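Local atomic coordinates of epoxide hydrolase (Aspergillus niger, PDB entry 3G02), a protein that probably hydrolyses epoxides to vicinal diols, here as an engineered variant obtained by directed evolution for enantioselectivity. Residues R368-G373 and K386-A391; N83-F88 and P127-F132; T96-A101 and G120-F125. The protein carries 9 engineered substitutions. All coordinates share one frame; numbering follows the deposited sequence. Where two conformers were deposited one is given.

From the N terminus, the chain first enters contact 2 at 83-88, crosses strands 87-92, 95-102 and 110-115, and closes that loop at helix 126-135 with 127-132. Contact 3 is nested inside it: 96-101 lies on the second of these strands, 120-125 on the turn leading into the helix. The two contacts touch through the neighbouring strands 87-92 and 95-102. Contact 1 follows much later, closing a short loop between the last strand, 362-369, and the C-terminal helix 382-396. Contacts 1 and 2 thus lie at or beside the ends of the two outermost strands of one sheet, yet they meet where Lys386 packs on Leu131 and Phe132 of helix 126-135.

Contact 1: R368-G373 and K386-A391; sequences RDHAEG and KTDLTA
The imidazole of His370 meets the carboxylate of Asp388 edge-on, the two planes turned only 24° apart, while the ring of Phe346 stacks on the imidazole. The guanidinium of Arg368 takes a water at its edge, in its own plane, and stands steeply across the carboxylate; the methyl of Ala391 comes near it obliquely. This is the closing strand-to-helix step of the alpha/beta hydrolase fold: edge strand 362-369 and the residues just past it are tied to the C-terminal helix 382-396.

The one direct hydrogen bond runs from His370 NE2 to Asp388 OD2, 2.6 Å long and nearly straight at 169°. OD2 lies in the ring plane and receives the bond on its syn side, slightly out of the carboxylate plane. Ser344 OG, from the neighbouring strand 340-345, also bonds to OD2, so this buried oxygen has two protein partners. The shortness of the histidine bond is consistent with a charged pair, though the geometry alone does not prove one. The pair lies away from the predicted active site, whose histidine is His375.

Arg368 approaches from beside this bond. Its CB packs 3.4 Å from Asp388 OD2, and its CG is 3.7 Å from Asp388 OD1. The bend at chi2, -82°, turns the rest of the chain along the helix surface, bringing NH2 to 4.4 Å from Ala391 CB. Arg368 NE stays 4.6 Å from Asp388 OD1, too far for a direct bond, and the opposite charges are linked by solvent instead: the water accepts from Arg368 NE at 2.9 Å and donates to Asp388 OD1 at 3.0 Å.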
loop_
_atom_site.group_PDB
_atom_site.type_symbol
_atom_site.label_atom_id
_atom_site.label_comp_id
_atom_site.label_asym_id
_atom_site.label_seq_id
_atom_site.Cartn_x
_atom_site.Cartn_y
_atom_site.Cartn_z
ATOM N N ARG A 368 19.879 -15.765 -22.920
ATOM C CA ARG A 368 21.008 -16.022 -22.030
ATOM C C ARG A 368 20.520 -16.184 -20.599
ATOM O O ARG A 368 19.783 -15.334 -20.090
ATOM C CB ARG A 368 22.038 -14.888 -22.092
ATOM C CG ARG A 368 22.707 -14.680 -23.446
ATOM C CD ARG A 368 23.872 -15.635 -23.683
ATOM N NE ARG A 368 24.578 -15.340 -24.932
ATOM C CZ ARG A 368 24.225 -15.803 -26.133
ATOM N NH1 ARG A 368 23.164 -16.590 -26.273
ATOM N NH2 ARG A 368 24.938 -15.474 -27.202
ATOM N N ASP A 369 20.930 -17.292 -19.982
ATOM C CA ASP A 369 20.719 -17.569 -18.563
ATOM C C ASP A 369 21.896 -17.041 -17.755
ATOM O O ASP A 369 23.008 -16.917 -18.280
ATOM C CB ASP A 369 20.616 -19.081 -18.328
ATOM C CG ASP A 369 19.202 -19.611 -18.468
ATOM O OD1 ASP A 369 18.260 -18.975 -17.945
ATOM O OD2 ASP A 369 19.034 -20.683 -19.085
ATOM N N HIS A 370 21.657 -16.733 -16.482
ATOM C CA HIS A 370 22.742 -16.404 -15.572
ATOM C C HIS A 370 22.536 -17.089 -14.235
ATOM O O HIS A 370 21.401 -17.324 -13.817
ATOM C CB HIS A 370 22.879 -14.891 -15.424
ATOM C CG HIS A 370 23.208 -14.204 -16.710
ATOM N ND1 HIS A 370 24.487 -14.156 -17.221
ATOM C CD2 HIS A 370 22.417 -13.581 -17.615
ATOM C CE1 HIS A 370 24.473 -13.512 -18.374
ATOM N NE2 HIS A 370 23.229 -13.153 -18.636
ATOM N N ALA A 371 23.648 -17.427 -13.589
ATOM C CA ALA A 371 23.633 -18.181 -12.340
ATOM C C ALA A 371 23.279 -17.317 -11.135
ATOM O O ALA A 371 22.793 -17.827 -10.122
ATOM C CB ALA A 371 24.974 -18.864 -12.124
ATOM N N GLU A 372 23.536 -16.015 -11.244
ATOM C CA GLU A 372 23.261 -15.082 -10.151
ATOM C C GLU A 372 22.737 -13.732 -10.638
ATOM O O GLU A 372 22.756 -13.436 -11.836
ATOM C CB GLU A 372 24.476 -14.916 -9.223
ATOM C CG GLU A 372 25.828 -14.730 -9.895
ATOM C CD GLU A 372 26.997 -15.070 -8.968
ATOM O OE1 GLU A 372 26.799 -15.136 -7.735
ATOM O OE2 GLU A 372 28.122 -15.271 -9.473
ATOM N N GLY A 373 22.262 -12.925 -9.694
ATOM C CA GLY A 373 21.679 -11.630 -10.011
ATOM C C GLY A 373 20.184 -11.586 -9.772
ATOM O O GLY A 373 19.463 -12.554 -10.037
ATOM N N LYS A 386 25.525 -5.944 -20.063
ATOM C CA LYS A 386 26.251 -5.299 -21.159
ATOM C C LYS A 386 26.724 -6.313 -22.198
ATOM O O LYS A 386 26.556 -6.101 -23.398
ATOM C CB LYS A 386 27.445 -4.506 -20.623
ATOM C CG LYS A 386 28.354 -3.939 -21.702
ATOM C CD LYS A 386 29.405 -3.035 -21.109
ATOM C CE LYS A 386 30.522 -2.765 -22.105
ATOM N NZ LYS A 386 31.294 -4.005 -22.401
ATOM N N THR A 387 27.321 -7.404 -21.728
ATOM C CA THR A 387 27.830 -8.448 -22.616
ATOM C C THR A 387 26.705 -9.084 -23.427
ATOM O O THR A 387 26.852 -9.296 -24.634
ATOM C CB THR A 387 28.621 -9.509 -21.819
ATOM O OG1 THR A 387 29.793 -8.896 -21.267
ATOM C CG2 THR A 387 29.042 -10.684 -22.702
ATOM N N ASP A 388 25.581 -9.369 -22.770
ATOM C CA ASP A 388 24.410 -9.923 -23.453
ATOM C C ASP A 388 23.868 -8.972 -24.508
ATOM O O ASP A 388 23.592 -9.387 -25.635
ATOM C CB ASP A 388 23.298 -10.250 -22.456
ATOM C CG ASP A 388 23.612 -11.457 -21.596
ATOM O OD1 ASP A 388 24.718 -12.034 -21.722
ATOM O OD2 ASP A 388 22.738 -11.822 -20.781
ATOM N N LEU A 389 23.723 -7.699 -24.146
ATOM C CA LEU A 389 23.213 -6.694 -25.084
ATOM C C LEU A 389 24.110 -6.593 -26.308
ATOM O O LEU A 389 23.619 -6.596 -27.436
ATOM C CB LEU A 389 23.062 -5.320 -24.420
ATOM C CG LEU A 389 22.633 -4.153 -25.327
ATOM C CD1 LEU A 389 21.236 -4.375 -25.927
ATOM C CD2 LEU A 389 22.701 -2.824 -24.580
ATOM N N THR A 390 25.418 -6.510 -26.072
ATOM C CA THR A 390 26.401 -6.409 -27.153
ATOM C C THR A 390 26.308 -7.612 -28.090
ATOM O O THR A 390 26.267 -7.447 -29.312
ATOM C CB THR A 390 27.829 -6.275 -26.597
ATOM O OG1 THR A 390 27.912 -5.104 -25.777
ATOM C CG2 THR A 390 28.835 -6.154 -27.732
ATOM N N ALA A 391 26.255 -8.812 -27.516
ATOM C CA ALA A 391 26.115 -10.042 -28.301
ATOM C C ALA A 391 24.815 -10.055 -29.105
ATOM O O ALA A 391 24.797 -10.489 -30.262
ATOM C CB ALA A 391 26.208 -11.263 -27.402
HETATM O O HOH W 1 26.279 -13.197 -23.981
#

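Contact 2: N83-F88 and P127-F132; sequences NSFPQF and PILQLF
Phe85 reaches from the loop ahead of strand 87-92 to helix 126-135, where its ring meets the backbone and side chains of Leu129 and Gln130. In this alpha/beta hydrolase fold the helix lies against the sheet, and the contact ties the approach to an outermost strand, 87-92, within the epoxide hydrolase N-terminal region, to that helix.

The apolar part is the approach of Phe85 CD1 and CE1 to Leu129. Phe85 CE1 is 3.5 Å from Leu129 CB, with CD1 a little farther from the same carbon, at 3.9 Å. Phe85 CE1 also comes within 3.7 Å of Leu129 C, so the ring rests on the helix backbone as well as on the side chain. The chi1 of Leu129, -65°, turns the branched end away from the phenyl ring, toward Leu102, Leu145 and Val147 of the sheet, so that CB does the touching.

The polar part comes from Gln130. Its side chain does not set out toward Phe85, but the bend at chi2, 64°, brings OE1 back to the CZ end of the ring; the two side chains cross at about a right angle, and the amide and ring planes stand 78° apart. The amide's stronger polar partner is Glu134, bonded through Gln130 NE2, with OE1 also in a weak bond to Arg133.

Arg133 supplies the charged part as well: it makes a cation-pi contact with Phe85 and donates through NH1 to Ser84 O, holding the loop beside the helix. At the ring's tip, Phe85 CZ sits 3.5 Å from Gln130 N and 3.3 Å from Gln130 OE1.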
loop_
_atom_site.group_PDB
_atom_site.type_symbol
_atom_site.label_atom_id
_atom_site.label_comp_id
_atom_site.label_asym_id
_atom_site.label_seq_id
_atom_site.Cartn_x
_atom_site.Cartn_y
_atom_site.Cartn_z
ATOM N N ASN A 83 26.708 13.972 -12.853
ATOM C CA ASN A 83 27.197 14.942 -13.826
ATOM C C ASN A 83 28.467 14.513 -14.567
ATOM O O ASN A 83 28.976 15.258 -15.409
ATOM C CB ASN A 83 27.391 16.298 -13.143
ATOM C CG ASN A 83 26.074 16.931 -12.725
ATOM O OD1 ASN A 83 25.043 16.730 -13.371
ATOM N ND2 ASN A 83 26.105 17.702 -11.644
ATOM N N SER A 84 28.951 13.307 -14.270
ATOM C CA SER A 84 30.144 12.764 -14.926
ATOM C C SER A 84 29.872 12.221 -16.330
ATOM O O SER A 84 30.811 11.963 -17.083
ATOM C CB SER A 84 30.814 11.692 -14.055
ATOM O OG SER A 84 30.023 10.521 -13.955
ATOM N N PHE A 85 28.596 12.040 -16.672
ATOM C CA PHE A 85 28.198 11.578 -17.999
ATOM C C PHE A 85 27.385 12.656 -18.704
ATOM O O PHE A 85 26.765 13.487 -18.036
ATOM C CB PHE A 85 27.379 10.285 -17.899
ATOM C CG PHE A 85 28.201 9.075 -17.564
ATOM C CD1 PHE A 85 28.757 8.291 -18.571
ATOM C CD2 PHE A 85 28.426 8.719 -16.236
ATOM C CE1 PHE A 85 29.524 7.170 -18.257
ATOM C CE2 PHE A 85 29.188 7.598 -15.914
ATOM C CZ PHE A 85 29.735 6.824 -16.927
ATOM N N PRO A 86 27.393 12.658 -20.053
ATOM C CA PRO A 86 26.567 13.631 -20.774
ATOM C C PRO A 86 25.089 13.465 -20.430
ATOM O O PRO A 86 24.568 12.349 -20.473
ATOM C CB PRO A 86 26.809 13.281 -22.249
ATOM C CG PRO A 86 28.148 12.603 -22.254
ATOM C CD PRO A 86 28.159 11.804 -20.981
ATOM N N GLN A 87 24.448 14.570 -20.057
ATOM C CA GLN A 87 22.999 14.614 -19.851
ATOM C C GLN A 87 22.413 15.769 -20.640
ATOM O O GLN A 87 23.063 16.808 -20.817
ATOM C CB GLN A 87 22.644 14.832 -18.383
ATOM C CG GLN A 87 23.138 13.788 -17.404
ATOM C CD GLN A 87 22.832 14.200 -15.986
ATOM O OE1 GLN A 87 21.755 13.916 -15.470
ATOM N NE2 GLN A 87 23.768 14.895 -15.350
ATOM N N PHE A 88 21.175 15.591 -21.089
ATOM C CA PHE A 88 20.465 16.608 -21.856
ATOM C C PHE A 88 18.992 16.606 -21.498
ATOM O O PHE A 88 18.491 15.658 -20.887
ATOM C CB PHE A 88 20.605 16.342 -23.359
ATOM C CG PHE A 88 22.023 16.156 -23.821
ATOM C CD1 PHE A 88 22.611 14.892 -23.804
ATOM C CD2 PHE A 88 22.765 17.241 -24.282
ATOM C CE1 PHE A 88 23.922 14.711 -24.232
ATOM C CE2 PHE A 88 24.078 17.071 -24.715
ATOM C CZ PHE A 88 24.659 15.805 -24.690
ATOM N N PRO A 127 26.614 2.259 -14.247
ATOM C CA PRO A 127 27.679 1.250 -14.314
ATOM C C PRO A 127 27.955 0.722 -15.726
ATOM O O PRO A 127 29.122 0.567 -16.098
ATOM C CB PRO A 127 27.163 0.143 -13.387
ATOM C CG PRO A 127 26.385 0.902 -12.359
ATOM C CD PRO A 127 25.635 1.920 -13.191
ATOM N N ILE A 128 26.904 0.479 -16.509
ATOM C CA ILE A 128 27.073 0.026 -17.894
ATOM C C ILE A 128 27.688 1.114 -18.785
ATOM O O ILE A 128 28.593 0.838 -19.577
ATOM C CB ILE A 128 25.754 -0.537 -18.483
ATOM C CG1 ILE A 128 25.463 -1.912 -17.867
ATOM C CG2 ILE A 128 25.814 -0.607 -20.018
ATOM C CD1 ILE A 128 24.124 -2.513 -18.244
ATOM N N LEU A 129 27.212 2.349 -18.650
ATOM C CA LEU A 129 27.814 3.467 -19.380
ATOM C C LEU A 129 29.304 3.604 -19.069
ATOM O O LEU A 129 30.113 3.854 -19.970
ATOM C CB LEU A 129 27.075 4.782 -19.099
ATOM C CG LEU A 129 25.618 4.888 -19.567
ATOM C CD1 LEU A 129 25.109 6.299 -19.316
ATOM C CD2 LEU A 129 25.458 4.506 -21.036
ATOM N N GLN A 130 29.664 3.421 -17.799
ATOM C CA GLN A 130 31.062 3.505 -17.375
ATOM C C GLN A 130 31.914 2.439 -18.058
ATOM O O GLN A 130 33.009 2.734 -18.544
ATOM C CB GLN A 130 31.174 3.398 -15.851
ATOM C CG GLN A 130 32.613 3.497 -15.316
ATOM C CD GLN A 130 33.270 4.850 -15.588
ATOM O OE1 GLN A 130 32.605 5.887 -15.614
ATOM N NE2 GLN A 130 34.585 4.839 -15.774
ATOM N N LEU A 131 31.401 1.212 -18.116
ATOM C CA LEU A 131 32.107 0.129 -18.790
ATOM C C LEU A 131 32.362 0.480 -20.255
ATOM O O LEU A 131 33.474 0.303 -20.753
ATOM C CB LEU A 131 31.336 -1.186 -18.670
ATOM C CG LEU A 131 31.228 -1.817 -17.277
ATOM C CD1 LEU A 131 30.200 -2.930 -17.295
ATOM C CD2 LEU A 131 32.577 -2.334 -16.775
ATOM N N PHE A 132 31.342 1.004 -20.931
ATOM C CA PHE A 132 31.497 1.417 -22.325
ATOM C C PHE A 132 32.535 2.522 -22.506
ATOM O O PHE A 132 33.372 2.441 -23.412
ATOM C CB PHE A 132 30.155 1.839 -22.930
ATOM C CG PHE A 132 29.359 0.696 -23.490
ATOM C CD1 PHE A 132 29.735 0.093 -24.691
ATOM C CD2 PHE A 132 28.232 0.221 -22.829
ATOM C CE1 PHE A 132 29.004 -0.968 -25.225
ATOM C CE2 PHE A 132 27.493 -0.837 -23.358
ATOM C CZ PHE A 132 27.880 -1.434 -24.557
#

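Contact 3: T96-A101 and G120-F125; sequences TIHFAA and GSFVEF
Ala100 on strand 95-102 and Phe122, which opens a short 3-10 turn, mark the closest backbone approach, their CA atoms 7.0 Å apart. The turn is internally braced: Glu124 N bonds to Ser121 O, and Ser121 OG accepts from Val123 N at 3.3 Å in an ST turn.

Between strand and turn the main feature is a T-shaped pair. His98 directs its edge at the face of Phe122, centroids 4.3 Å apart and planes at 65°. The leading atom is CE1, 3.3 Å above the Phe122 ring plane and over its centre, so its C-H points into the pi cloud. A chi1 of 164° swings the imidazole off the strand toward Phe122. Its rotation is fixed from both sides of CE1: ND1 is hydrogen-bonded to Ser149 OG and NE2 to Gln87 OE1, which satisfies both buried nitrogens. Phe155 makes a further edge-to-face pair with this histidine. Next along the strand on the same side, Ala100 CB packs 4.0 Å from Phe122 CD2.

Segment 120-125 directly follows the sequence HGWP, which fits the HGXP motif of alpha/beta hydrolase fold epoxide hydrolases, a loop that probably forms the oxyanion hole; the contact fastens its C-terminal side to the sheet.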
loop_
_atom_site.group_PDB
_atom_site.type_symbol
_atom_site.label_atom_id
_atom_site.label_comp_id
_atom_site.label_asym_id
_atom_site.label_seq_id
_atom_site.Cartn_x
_atom_site.Cartn_y
_atom_site.Cartn_z
ATOM N N THR A 96 9.229 17.936 -20.516
ATOM C CA THR A 96 10.686 17.973 -20.478
ATOM C C THR A 96 11.176 16.540 -20.317
ATOM O O THR A 96 10.900 15.897 -19.304
ATOM C CB THR A 96 11.196 18.848 -19.322
ATOM O OG1 THR A 96 10.743 20.197 -19.510
ATOM C CG2 THR A 96 12.722 18.838 -19.259
ATOM N N ILE A 97 11.874 16.034 -21.329
ATOM C CA ILE A 97 12.422 14.684 -21.266
ATOM C C ILE A 97 13.925 14.746 -21.068
ATOM O O ILE A 97 14.664 15.190 -21.948
ATOM C CB ILE A 97 12.052 13.833 -22.511
ATOM C CG1 ILE A 97 10.523 13.729 -22.656
ATOM C CG2 ILE A 97 12.701 12.444 -22.448
ATOM C CD1 ILE A 97 9.789 13.194 -21.412
ATOM N N HIS A 98 14.353 14.314 -19.888
ATOM C CA HIS A 98 15.754 14.198 -19.532
ATOM C C HIS A 98 16.327 12.887 -20.077
ATOM O O HIS A 98 15.627 11.871 -20.151
ATOM C CB HIS A 98 15.882 14.262 -18.004
ATOM C CG HIS A 98 17.198 13.784 -17.479
ATOM N ND1 HIS A 98 17.426 12.469 -17.133
ATOM C CD2 HIS A 98 18.353 14.445 -17.239
ATOM C CE1 HIS A 98 18.670 12.341 -16.707
ATOM N NE2 HIS A 98 19.254 13.525 -16.761
ATOM N N PHE A 99 17.595 12.914 -20.476
ATOM C CA PHE A 99 18.292 11.683 -20.839
ATOM C C PHE A 99 19.786 11.804 -20.627
ATOM O O PHE A 99 20.354 12.885 -20.765
ATOM C CB PHE A 99 17.973 11.224 -22.278
ATOM C CG PHE A 99 18.325 12.225 -23.352
ATOM C CD1 PHE A 99 17.428 13.229 -23.709
ATOM C CD2 PHE A 99 19.533 12.129 -24.041
ATOM C CE1 PHE A 99 17.741 14.143 -24.716
ATOM C CE2 PHE A 99 19.856 13.040 -25.046
ATOM C CZ PHE A 99 18.958 14.043 -25.386
ATOM N N ALA A 100 20.405 10.687 -20.250
ATOM C CA ALA A 100 21.853 10.559 -20.261
ATOM C C ALA A 100 22.215 9.831 -21.547
ATOM O O ALA A 100 21.399 9.097 -22.110
ATOM C CB ALA A 100 22.330 9.772 -19.052
ATOM N N ALA A 101 23.439 10.036 -22.030
ATOM C CA ALA A 101 23.841 9.405 -23.281
ATOM C C ALA A 101 25.341 9.281 -23.435
ATOM O O ALA A 101 26.095 10.104 -22.928
ATOM C CB ALA A 101 23.275 10.175 -24.473
ATOM N N GLY A 120 13.392 2.467 -10.186
ATOM C CA GLY A 120 14.661 2.832 -10.787
ATOM C C GLY A 120 14.670 4.175 -11.487
ATOM O O GLY A 120 13.792 5.024 -11.283
ATOM N N SER A 121 15.686 4.367 -12.322
ATOM C CA SER A 121 15.890 5.623 -13.031
ATOM C C SER A 121 17.043 5.454 -14.008
ATOM O O SER A 121 17.678 4.400 -14.066
ATOM C CB SER A 121 16.227 6.750 -12.053
ATOM O OG SER A 121 17.524 6.557 -11.516
ATOM N N PHE A 122 17.344 6.524 -14.733
ATOM C CA PHE A 122 18.462 6.536 -15.673
ATOM C C PHE A 122 19.799 6.139 -15.031
ATOM O O PHE A 122 20.672 5.564 -15.698
ATOM C CB PHE A 122 18.578 7.914 -16.350
ATOM C CG PHE A 122 19.118 8.999 -15.455
ATOM C CD1 PHE A 122 18.302 9.616 -14.511
ATOM C CD2 PHE A 122 20.447 9.411 -15.562
ATOM C CE1 PHE A 122 18.802 10.613 -13.685
ATOM C CE2 PHE A 122 20.957 10.408 -14.741
ATOM C CZ PHE A 122 20.135 11.016 -13.800
ATOM N N VAL A 123 19.921 6.421 -13.736
ATOM C CA VAL A 123 21.144 6.176 -12.973
ATOM C C VAL A 123 21.495 4.689 -12.945
ATOM O O VAL A 123 22.668 4.320 -12.908
ATOM C CB VAL A 123 21.016 6.723 -11.530
ATOM C CG1 VAL A 123 22.328 6.574 -10.762
ATOM C CG2 VAL A 123 20.594 8.183 -11.558
ATOM N N GLU A 124 20.477 3.837 -12.980
ATOM C CA GLU A 124 20.703 2.395 -12.972
ATOM C C GLU A 124 21.629 1.923 -14.086
ATOM O O GLU A 124 22.249 0.863 -13.969
ATOM C CB GLU A 124 19.383 1.650 -13.070
ATOM C CG GLU A 124 18.530 1.782 -11.845
ATOM C CD GLU A 124 17.252 0.988 -11.955
ATOM O OE1 GLU A 124 16.615 1.025 -13.028
ATOM O OE2 GLU A 124 16.882 0.331 -10.964
ATOM N N PHE A 125 21.704 2.691 -15.169
ATOM C CA PHE A 125 22.538 2.318 -16.303
ATOM C C PHE A 125 23.937 2.915 -16.274
ATOM O O PHE A 125 24.735 2.652 -17.172
ATOM C CB PHE A 125 21.821 2.641 -17.622
ATOM C CG PHE A 125 20.640 1.755 -17.889
ATOM C CD1 PHE A 125 20.824 0.461 -18.364
ATOM C CD2 PHE A 125 19.341 2.201 -17.642
ATOM C CE1 PHE A 125 19.739 -0.379 -18.600
ATOM C CE2 PHE A 125 18.250 1.373 -17.876
ATOM C CZ PHE A 125 18.447 0.081 -18.357
#